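Local coordinates for ribulose bisphosphate carboxylase (Pyrococcus horikoshii, PDB 2D69), which probably catalyses the magnesium-dependent addition of CO2 and water to ribulose 1,5-bisphosphate, giving two molecules of 3-phosphoglycerate in an archaeal AMP degradation pathway, at residues K236-V241 against Q247-D252; G229-M234 against L261-E266; Q141-F146 against V307-T312. All coordinates share one frame; numbering follows the deposited sequence.

Interaction 1 (K236-V241 against Q247-D252); sequences KRAEMV and QYVMID
Helix segment 236-241 runs nearly antiparallel to strand 248-252, at 154° with the axes 9.0 Å apart at closest approach, and the backbones come nearest at A238 and V249, 6.7 Å between their CA atoms. V241 and V249 each point toward the other segment and carry most of the contact. Their side chains meet aslant through one methyl each, V241 CG1 and V249 CG1 lying 4.1 Å apart. V241 CG1 is anti to its own backbone nitrogen (chi1 171°), a setting that carries this methyl out over the strand, where it also rests 3.5 Å from the backbone O of Y248. Helix 231-244 and the strand that follows it are consecutive elements of the catalytic alpha/beta barrel: the chain leaves the helix, turns back and enters the parallel sheet at Y248. One turn before V241, A238 offers little bulk, and the same V249 methyl settles beside it, A238 CB to V249 CG1 being 4.4 Å. No hydrogen bond joins the two segments; the strand spends its backbone groups on its neighbours, V249 bonding to A274 and H276 and M250 to I225 and I227. F199 and Y207 of helix 199-217 pack on V241 as well, while T268 of helix 258-271 touches V249. The Y248 side chain, its OH bonded to Q309, leaves the opposite way from V249, into the barrel.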
loop_
_atom_site.group_PDB
_atom_site.type_symbol
_atom_site.label_atom_id
_atom_site.label_comp_id
_atom_site.label_asym_id
_atom_site.label_seq_id
_atom_site.Cartn_x
_atom_site.Cartn_y
_atom_site.Cartn_z
ATOM N N LYS A 236 10.603 -0.830 15.414
ATOM C CA LYS A 236 9.991 -2.178 15.331
ATOM C C LYS A 236 9.832 -2.793 16.736
ATOM O O LYS A 236 8.850 -3.441 17.043
ATOM C CB LYS A 236 10.809 -3.088 14.405
ATOM C CG LYS A 236 10.672 -2.768 12.866
ATOM C CD LYS A 236 11.786 -3.450 12.001
ATOM C CE LYS A 236 11.810 -3.001 10.477
ATOM N NZ LYS A 236 13.235 -2.956 9.857
ATOM N N ARG A 237 10.805 -2.544 17.615
ATOM C CA ARG A 237 10.775 -3.155 18.948
ATOM C C ARG A 237 9.680 -2.479 19.816
ATOM O O ARG A 237 8.924 -3.153 20.521
ATOM C CB ARG A 237 12.160 -3.102 19.586
ATOM C CG ARG A 237 13.120 -4.150 19.015
ATOM C CD ARG A 237 14.583 -4.093 19.555
ATOM N NE ARG A 237 15.329 -5.068 18.790
ATOM C CZ ARG A 237 16.647 -5.272 18.782
ATOM N NH1 ARG A 237 17.130 -6.169 17.929
ATOM N NH2 ARG A 237 17.467 -4.574 19.537
ATOM N N ALA A 238 9.553 -1.154 19.691
ATOM C CA ALA A 238 8.441 -0.410 20.337
ATOM C C ALA A 238 7.112 -0.953 19.885
ATOM O O ALA A 238 6.222 -1.244 20.718
ATOM C CB ALA A 238 8.567 1.116 20.088
ATOM N N GLU A 239 6.971 -1.227 18.586
ATOM C CA GLU A 239 5.687 -1.797 18.105
ATOM C C GLU A 239 5.415 -3.170 18.700
ATOM O O GLU A 239 4.248 -3.532 19.088
ATOM C CB GLU A 239 5.695 -1.895 16.548
ATOM C CG GLU A 239 5.696 -0.544 15.833
ATOM C CD GLU A 239 5.855 -0.634 14.304
ATOM O OE1 GLU A 239 6.363 -1.648 13.800
ATOM O OE2 GLU A 239 5.480 0.313 13.600
ATOM N N MET A 240 6.452 -3.975 18.831
ATOM C CA MET A 240 6.298 -5.302 19.472
ATOM C C MET A 240 5.884 -5.219 20.942
ATOM O O MET A 240 5.022 -5.976 21.403
ATOM C CB MET A 240 7.546 -6.154 19.352
ATOM C CG MET A 240 7.941 -6.562 17.930
ATOM S SD MET A 240 9.699 -7.087 18.108
ATOM C CE MET A 240 10.282 -7.099 16.350
ATOM N N VAL A 241 6.439 -4.238 21.651
ATOM C CA VAL A 241 6.103 -4.043 23.059
ATOM C C VAL A 241 4.614 -3.678 23.167
ATOM O O VAL A 241 3.850 -4.358 23.871
ATOM C CB VAL A 241 7.081 -2.972 23.709
ATOM C CG1 VAL A 241 6.587 -2.598 25.159
ATOM C CG2 VAL A 241 8.479 -3.528 23.783
ATOM N N GLN A 247 3.251 -0.820 28.255
ATOM C CA GLN A 247 3.073 0.629 28.265
ATOM C C GLN A 247 4.330 1.425 28.471
ATOM O O GLN A 247 4.246 2.637 28.631
ATOM C CB GLN A 247 2.003 1.067 29.285
ATOM C CG GLN A 247 0.646 0.403 29.050
ATOM C CD GLN A 247 -0.512 0.852 29.995
ATOM O OE1 GLN A 247 -0.737 0.220 31.036
ATOM N NE2 GLN A 247 -1.289 1.873 29.578
ATOM N N TYR A 248 5.492 0.772 28.478
ATOM C CA TYR A 248 6.793 1.435 28.635
ATOM C C TYR A 248 7.871 0.889 27.685
ATOM O O TYR A 248 7.931 -0.286 27.409
ATOM C CB TYR A 248 7.324 1.141 30.043
ATOM C CG TYR A 248 7.048 2.031 31.253
ATOM C CD1 TYR A 248 6.277 1.550 32.351
ATOM C CD2 TYR A 248 7.657 3.235 31.396
ATOM C CE1 TYR A 248 6.175 2.281 33.526
ATOM C CE2 TYR A 248 7.512 3.996 32.553
ATOM C CZ TYR A 248 6.779 3.506 33.617
ATOM O OH TYR A 248 6.703 4.248 34.753
ATOM N N VAL A 249 8.724 1.772 27.186
ATOM C CA VAL A 249 9.999 1.386 26.598
ATOM C C VAL A 249 11.080 2.207 27.249
ATOM O O VAL A 249 10.853 3.358 27.659
ATOM C CB VAL A 249 9.997 1.570 25.053
ATOM C CG1 VAL A 249 8.926 0.728 24.455
ATOM C CG2 VAL A 249 9.733 3.024 24.639
ATOM N N MET A 250 12.287 1.632 27.276
ATOM C CA MET A 250 13.457 2.256 27.786
ATOM C C MET A 250 14.367 2.561 26.598
ATOM O O MET A 250 14.548 1.730 25.699
ATOM C CB MET A 250 14.179 1.317 28.749
ATOM C CG MET A 250 15.706 1.653 28.937
ATOM S SD MET A 250 16.371 0.589 30.250
ATOM C CE MET A 250 17.980 0.524 29.713
ATOM N N ILE A 251 14.901 3.754 26.584
ATOM C CA ILE A 251 15.827 4.154 25.543
ATOM C C ILE A 251 17.061 4.733 26.228
ATOM O O ILE A 251 16.931 5.554 27.115
ATOM C CB ILE A 251 15.185 5.192 24.612
ATOM C CG1 ILE A 251 13.914 4.639 23.931
ATOM C CG2 ILE A 251 16.152 5.617 23.527
ATOM C CD1 ILE A 251 13.166 5.660 23.071
ATOM N N ASP A 252 18.233 4.298 25.803
ATOM C CA ASP A 252 19.505 4.880 26.151
ATOM C C ASP A 252 19.650 6.173 25.303
ATOM O O ASP A 252 20.118 6.126 24.175
ATOM C CB ASP A 252 20.720 3.959 25.834
ATOM C CG ASP A 252 20.728 2.610 26.583
ATOM O OD1 ASP A 252 19.959 2.438 27.580
ATOM O OD2 ASP A 252 21.507 1.643 26.230
#

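Interaction 2 (G229-M234 against L261-E266); sequences GPVNIM and LQYMRE
The ring of Y263 meets V231 at its edge: V231 CG1 lies near the ring plane, 4.1 Å from Y263 CD2. N232 of the second subunit also packs against Y263, and the phenol OH is hydrogen-bonded to E235, one residue beyond segment 229-234. With CG anti to the backbone N (chi1 173°), the Y263 ring is carried toward helix 231-244. Beside this pair the two methionines cross, both chains bent. M234 CE sits 3.7 Å from M264 CG, and M264 SD lies 4.0 Å from M234 CB, the sulfur thus lying by the base of the M234 side chain. M264 CE goes on to the backbone of M234, 4.0 Å from its O, and V231 CG1 closes the group at 4.4 Å from M264 CG. Replacing M264 with an alanine would probably open a gap beneath M234, leaving its terminal methyl without the CG it rests on. I251 of strand 248-252 touches both methionines, and S259 of the second subunit packs on V231 and M234, placing this pair of barrel helices at the subunit interface. The direct contact between the segments rests on apolar side-chain packing, with no directional bond to fix it.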
loop_
_atom_site.group_PDB
_atom_site.type_symbol
_atom_site.label_atom_id
_atom_site.label_comp_id
_atom_site.label_asym_id
_atom_site.label_seq_id
_atom_site.Cartn_x
_atom_site.Cartn_y
_atom_site.Cartn_z
ATOM N N GLY A 229 18.716 0.771 19.882
ATOM C CA GLY A 229 19.242 0.251 18.644
ATOM C C GLY A 229 19.261 1.345 17.544
ATOM O O GLY A 229 18.822 2.470 17.758
ATOM N N PRO A 230 19.725 0.976 16.352
ATOM C CA PRO A 230 19.482 1.760 15.129
ATOM C C PRO A 230 17.992 2.081 15.078
ATOM O O PRO A 230 17.202 1.219 15.453
ATOM C CB PRO A 230 19.836 0.785 14.011
ATOM C CG PRO A 230 20.778 -0.188 14.632
ATOM C CD PRO A 230 20.502 -0.247 16.085
ATOM N N VAL A 231 17.632 3.274 14.619
ATOM C CA VAL A 231 16.282 3.796 14.846
ATOM C C VAL A 231 15.164 2.889 14.314
ATOM O O VAL A 231 14.128 2.741 14.953
ATOM C CB VAL A 231 15.972 5.209 14.251
ATOM C CG1 VAL A 231 15.179 5.990 15.282
ATOM C CG2 VAL A 231 17.141 5.944 13.870
ATOM N N ASN A 232 15.347 2.330 13.129
ATOM C CA ASN A 232 14.333 1.464 12.572
ATOM C C ASN A 232 14.072 0.265 13.470
ATOM O O ASN A 232 12.915 -0.152 13.662
ATOM C CB ASN A 232 14.671 1.020 11.140
ATOM C CG ASN A 232 15.964 0.242 11.051
ATOM O OD1 ASN A 232 15.958 -0.867 10.572
ATOM N ND2 ASN A 232 17.057 0.793 11.554
ATOM N N ILE A 233 15.152 -0.292 14.010
ATOM C CA ILE A 233 15.059 -1.406 14.935
ATOM C C ILE A 233 14.313 -0.961 16.193
ATOM O O ILE A 233 13.462 -1.695 16.654
ATOM C CB ILE A 233 16.486 -1.951 15.362
ATOM C CG1 ILE A 233 17.362 -2.321 14.145
ATOM C CG2 ILE A 233 16.347 -3.092 16.385
ATOM C CD1 ILE A 233 16.764 -3.156 13.145
ATOM N N MET A 234 14.638 0.223 16.743
ATOM C CA MET A 234 13.990 0.699 17.979
ATOM C C MET A 234 12.495 0.816 17.713
ATOM O O MET A 234 11.707 0.430 18.555
ATOM C CB MET A 234 14.442 2.090 18.451
ATOM C CG MET A 234 15.829 2.230 18.879
ATOM S SD MET A 234 15.951 3.509 20.212
ATOM C CE MET A 234 16.148 4.832 19.081
ATOM N N LEU A 261 15.660 10.138 19.250
ATOM C CA LEU A 261 14.714 10.390 20.349
ATOM C C LEU A 261 13.500 11.182 19.888
ATOM O O LEU A 261 12.376 10.832 20.213
ATOM C CB LEU A 261 15.369 11.152 21.479
ATOM C CG LEU A 261 14.929 10.931 22.916
ATOM C CD1 LEU A 261 15.051 12.142 23.806
ATOM C CD2 LEU A 261 13.647 10.143 23.188
ATOM N N GLN A 262 13.731 12.226 19.078
ATOM C CA GLN A 262 12.623 13.072 18.647
ATOM C C GLN A 262 11.685 12.241 17.809
ATOM O O GLN A 262 10.457 12.310 17.949
ATOM C CB GLN A 262 13.114 14.301 17.885
ATOM C CG GLN A 262 13.737 15.336 18.722
ATOM C CD GLN A 262 13.571 16.724 18.125
ATOM O OE1 GLN A 262 14.520 17.299 17.637
ATOM N NE2 GLN A 262 12.371 17.229 18.134
ATOM N N TYR A 263 12.231 11.407 16.947
ATOM C CA TYR A 263 11.332 10.575 16.155
ATOM C C TYR A 263 10.624 9.531 16.999
ATOM O O TYR A 263 9.395 9.256 16.815
ATOM C CB TYR A 263 12.100 9.954 14.984
ATOM C CG TYR A 263 11.256 8.955 14.230
ATOM C CD1 TYR A 263 10.140 9.384 13.494
ATOM C CD2 TYR A 263 11.510 7.610 14.296
ATOM C CE1 TYR A 263 9.333 8.496 12.806
ATOM C CE2 TYR A 263 10.699 6.707 13.608
ATOM C CZ TYR A 263 9.611 7.166 12.866
ATOM O OH TYR A 263 8.823 6.292 12.184
ATOM N N MET A 264 11.357 8.929 17.945
ATOM C CA MET A 264 10.746 7.907 18.816
ATOM C C MET A 264 9.631 8.463 19.643
ATOM O O MET A 264 8.679 7.774 19.901
ATOM C CB MET A 264 11.819 7.183 19.699
ATOM C CG MET A 264 12.706 6.205 18.905
ATOM S SD MET A 264 11.716 4.931 18.075
ATOM C CE MET A 264 10.735 4.193 19.370
ATOM N N ARG A 265 9.698 9.747 19.965
ATOM C CA ARG A 265 8.617 10.398 20.658
ATOM C C ARG A 265 7.330 10.425 19.809
ATOM O O ARG A 265 6.256 10.310 20.364
ATOM C CB ARG A 265 9.025 11.833 21.063
ATOM C CG ARG A 265 7.901 12.671 21.725
ATOM C CD ARG A 265 7.495 12.168 23.100
ATOM N NE ARG A 265 6.385 12.952 23.670
ATOM C CZ ARG A 265 5.095 12.731 23.429
ATOM N NH1 ARG A 265 4.680 11.715 22.653
ATOM N NH2 ARG A 265 4.171 13.510 23.986
ATOM N N GLU A 266 7.439 10.557 18.477
ATOM C CA GLU A 266 6.269 10.424 17.583
ATOM C C GLU A 266 5.792 9.020 17.520
ATOM O O GLU A 266 4.578 8.756 17.568
ATOM C CB GLU A 266 6.537 10.945 16.144
ATOM C CG GLU A 266 7.015 12.368 16.099
ATOM C CD GLU A 266 6.042 13.260 16.836
ATOM O OE1 GLU A 266 6.494 14.012 17.715
ATOM O OE2 GLU A 266 4.806 13.153 16.595
#

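Interaction 3 (Q141-F146 against V307-T312); sequences QGIREF and VDQIHT
At the N-terminal end of the catalytic alpha/beta barrel, helix 139-147 lies across the bottom of the parallel sheet, and I143 is the side chain through which it touches the start of strand 309-311. The opposite end of this strand carries H311, predicted to bind substrate, so the contact sits at the foot of a strand that leads to the active site. I143 does all the touching from the helix side, through its terminal methyl. CG1 is anti to the carbonyl carbon (chi1 -75°) and the chain continues extended, placing CD1 against two successive residues of the other segment. On D308 it meets the aliphatic part, I143 CD1 to D308 CB being 3.7 Å, while the carboxylate is engaged elsewhere: OD1 accepts from the backbone N of F138 and G139, at the start of helix 139-147, and OD2 from I275 N. D308 thus ties the start of the helix to the neighbouring strand 274-278, although no hydrogen bond spans the two segments themselves. F344 of strand 344-348 packs on both I143 and Q309. Within the helix, the ring of F146 has I143 CA over one face, 3.8 Å above its plane and offset toward the rim. The Q309 side chain extends beyond CG toward the helix, and its buried amide is satisfied at both ends, OE1 by H276 ND1 and NE2 by Y248 OH. These two bonds are likely to fix the rotation of the amide. Its nitrogen end is the part that faces the helix, with I143 CD1 3.4 Å from Q309 NE2.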
loop_
_atom_site.group_PDB
_atom_site.type_symbol
_atom_site.label_atom_id
_atom_site.label_comp_id
_atom_site.label_asym_id
_atom_site.label_seq_id
_atom_site.Cartn_x
_atom_site.Cartn_y
_atom_site.Cartn_z
ATOM N N GLN A 141 1.681 12.033 36.435
ATOM C CA GLN A 141 0.284 11.684 36.676
ATOM C C GLN A 141 -0.193 10.605 35.729
ATOM O O GLN A 141 -0.876 9.746 36.136
ATOM C CB GLN A 141 -0.663 12.920 36.688
ATOM C CG GLN A 141 -0.388 13.879 37.939
ATOM C CD GLN A 141 -0.208 13.142 39.311
ATOM O OE1 GLN A 141 -1.063 12.332 39.727
ATOM N NE2 GLN A 141 0.893 13.429 39.993
ATOM N N GLY A 142 0.286 10.591 34.499
ATOM C CA GLY A 142 -0.097 9.535 33.571
ATOM C C GLY A 142 0.384 8.158 33.994
ATOM O O GLY A 142 -0.371 7.181 33.933
ATOM N N ILE A 143 1.644 8.083 34.428
ATOM C CA ILE A 143 2.226 6.841 34.891
ATOM C C ILE A 143 1.542 6.436 36.145
ATOM O O ILE A 143 1.165 5.272 36.300
ATOM C CB ILE A 143 3.747 6.987 35.086
ATOM C CG1 ILE A 143 4.455 6.989 33.712
ATOM C CG2 ILE A 143 4.335 5.864 35.988
ATOM C CD1 ILE A 143 5.802 7.632 33.747
ATOM N N ARG A 144 1.333 7.370 37.062
ATOM C CA ARG A 144 0.655 6.971 38.307
ATOM C C ARG A 144 -0.691 6.380 38.020
ATOM O O ARG A 144 -1.119 5.428 38.696
ATOM C CB ARG A 144 0.511 8.143 39.272
ATOM C CG ARG A 144 1.789 8.527 40.015
ATOM C CD ARG A 144 1.535 9.427 41.234
ATOM N NE ARG A 144 2.753 9.665 41.970
ATOM C CZ ARG A 144 3.356 8.794 42.749
ATOM N NH1 ARG A 144 2.867 7.580 42.950
ATOM N NH2 ARG A 144 4.472 9.121 43.336
ATOM N N GLU A 145 -1.382 6.954 37.034
ATOM C CA GLU A 145 -2.709 6.464 36.642
ATOM C C GLU A 145 -2.700 5.035 36.062
ATOM O O GLU A 145 -3.508 4.172 36.478
ATOM C CB GLU A 145 -3.351 7.419 35.659
ATOM C CG GLU A 145 -4.702 6.984 35.124
ATOM C CD GLU A 145 -5.308 7.969 34.108
ATOM O OE1 GLU A 145 -4.618 8.381 33.125
ATOM O OE2 GLU A 145 -6.502 8.289 34.267
ATOM N N PHE A 146 -1.797 4.746 35.140
ATOM C CA PHE A 146 -1.804 3.411 34.504
ATOM C C PHE A 146 -1.144 2.360 35.369
ATOM O O PHE A 146 -1.421 1.174 35.225
ATOM C CB PHE A 146 -1.326 3.456 33.008
ATOM C CG PHE A 146 0.143 3.586 32.781
ATOM C CD1 PHE A 146 0.636 4.653 32.010
ATOM C CD2 PHE A 146 1.022 2.619 33.223
ATOM C CE1 PHE A 146 2.005 4.774 31.724
ATOM C CE2 PHE A 146 2.395 2.732 32.979
ATOM C CZ PHE A 146 2.897 3.819 32.216
ATOM N N VAL A 307 10.528 12.662 27.479
ATOM C CA VAL A 307 10.746 11.422 28.245
ATOM C C VAL A 307 9.853 11.507 29.439
ATOM O O VAL A 307 9.573 12.602 29.897
ATOM C CB VAL A 307 12.265 11.219 28.642
ATOM C CG1 VAL A 307 13.127 11.233 27.420
ATOM C CG2 VAL A 307 12.683 12.176 29.661
ATOM N N ASP A 308 9.325 10.386 29.916
ATOM C CA ASP A 308 8.406 10.398 31.067
ATOM C C ASP A 308 9.087 10.216 32.423
ATOM O O ASP A 308 8.503 10.545 33.503
ATOM C CB ASP A 308 7.378 9.313 30.880
ATOM C CG ASP A 308 6.554 9.538 29.665
ATOM O OD1 ASP A 308 5.540 10.260 29.798
ATOM O OD2 ASP A 308 6.838 9.024 28.554
ATOM N N GLN A 309 10.309 9.684 32.368
ATOM C CA GLN A 309 11.155 9.468 33.559
ATOM C C GLN A 309 12.614 9.410 33.132
ATOM O O GLN A 309 12.926 9.007 32.011
ATOM C CB GLN A 309 10.759 8.230 34.377
ATOM C CG GLN A 309 10.665 6.979 33.639
ATOM C CD GLN A 309 9.923 5.896 34.411
ATOM O OE1 GLN A 309 10.476 4.801 34.630
ATOM N NE2 GLN A 309 8.714 6.163 34.765
ATOM N N ILE A 310 13.493 9.893 33.977
ATOM C CA ILE A 310 14.922 9.937 33.618
ATOM C C ILE A 310 15.780 9.876 34.883
ATOM O O ILE A 310 15.419 10.450 35.927
ATOM C CB ILE A 310 15.258 11.218 32.776
ATOM C CG1 ILE A 310 16.691 11.211 32.271
ATOM C CG2 ILE A 310 15.041 12.454 33.591
ATOM C CD1 ILE A 310 16.965 12.255 31.233
ATOM N N HIS A 311 16.891 9.145 34.772
ATOM C CA HIS A 311 17.879 8.985 35.836
ATOM C C HIS A 311 18.486 10.325 36.112
ATOM O O HIS A 311 18.913 10.956 35.170
ATOM C CB HIS A 311 19.010 8.028 35.373
ATOM C CG HIS A 311 18.593 6.586 35.278
ATOM N ND1 HIS A 311 18.608 5.737 36.366
ATOM C CD2 HIS A 311 18.185 5.835 34.225
ATOM C CE1 HIS A 311 18.188 4.536 35.989
ATOM N NE2 HIS A 311 17.942 4.563 34.693
ATOM N N THR A 312 18.552 10.747 37.376
ATOM C CA THR A 312 19.290 11.975 37.768
ATOM C C THR A 312 20.458 11.851 38.799
ATOM O O THR A 312 21.164 12.847 38.993
ATOM C CB THR A 312 18.321 13.002 38.322
ATOM O OG1 THR A 312 17.584 12.404 39.387
ATOM C CG2 THR A 312 17.241 13.368 37.260
#

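How the interactions relate
All three contacts are buried within the catalytic barrel. Interaction 3 lies nearest the centre of the chain, its middle about 11 Å from it; interactions 1 and 2 lie at about 17 and 16 Å, on the helix-covered flank of the barrel, where both touch the second subunit. Those two share helix 231-244 and join through packing of A238 and I251 on M264 and of I251 on M234. Interactions 1 and 3 reach the same sheet and meet inside it, where the Y248 ring packs edge-to-face with F146. Purely apolar packing links side chains in interactions 1 and 2, whereas in interaction 3 a single methyl rests against polar residues bonded elsewhere.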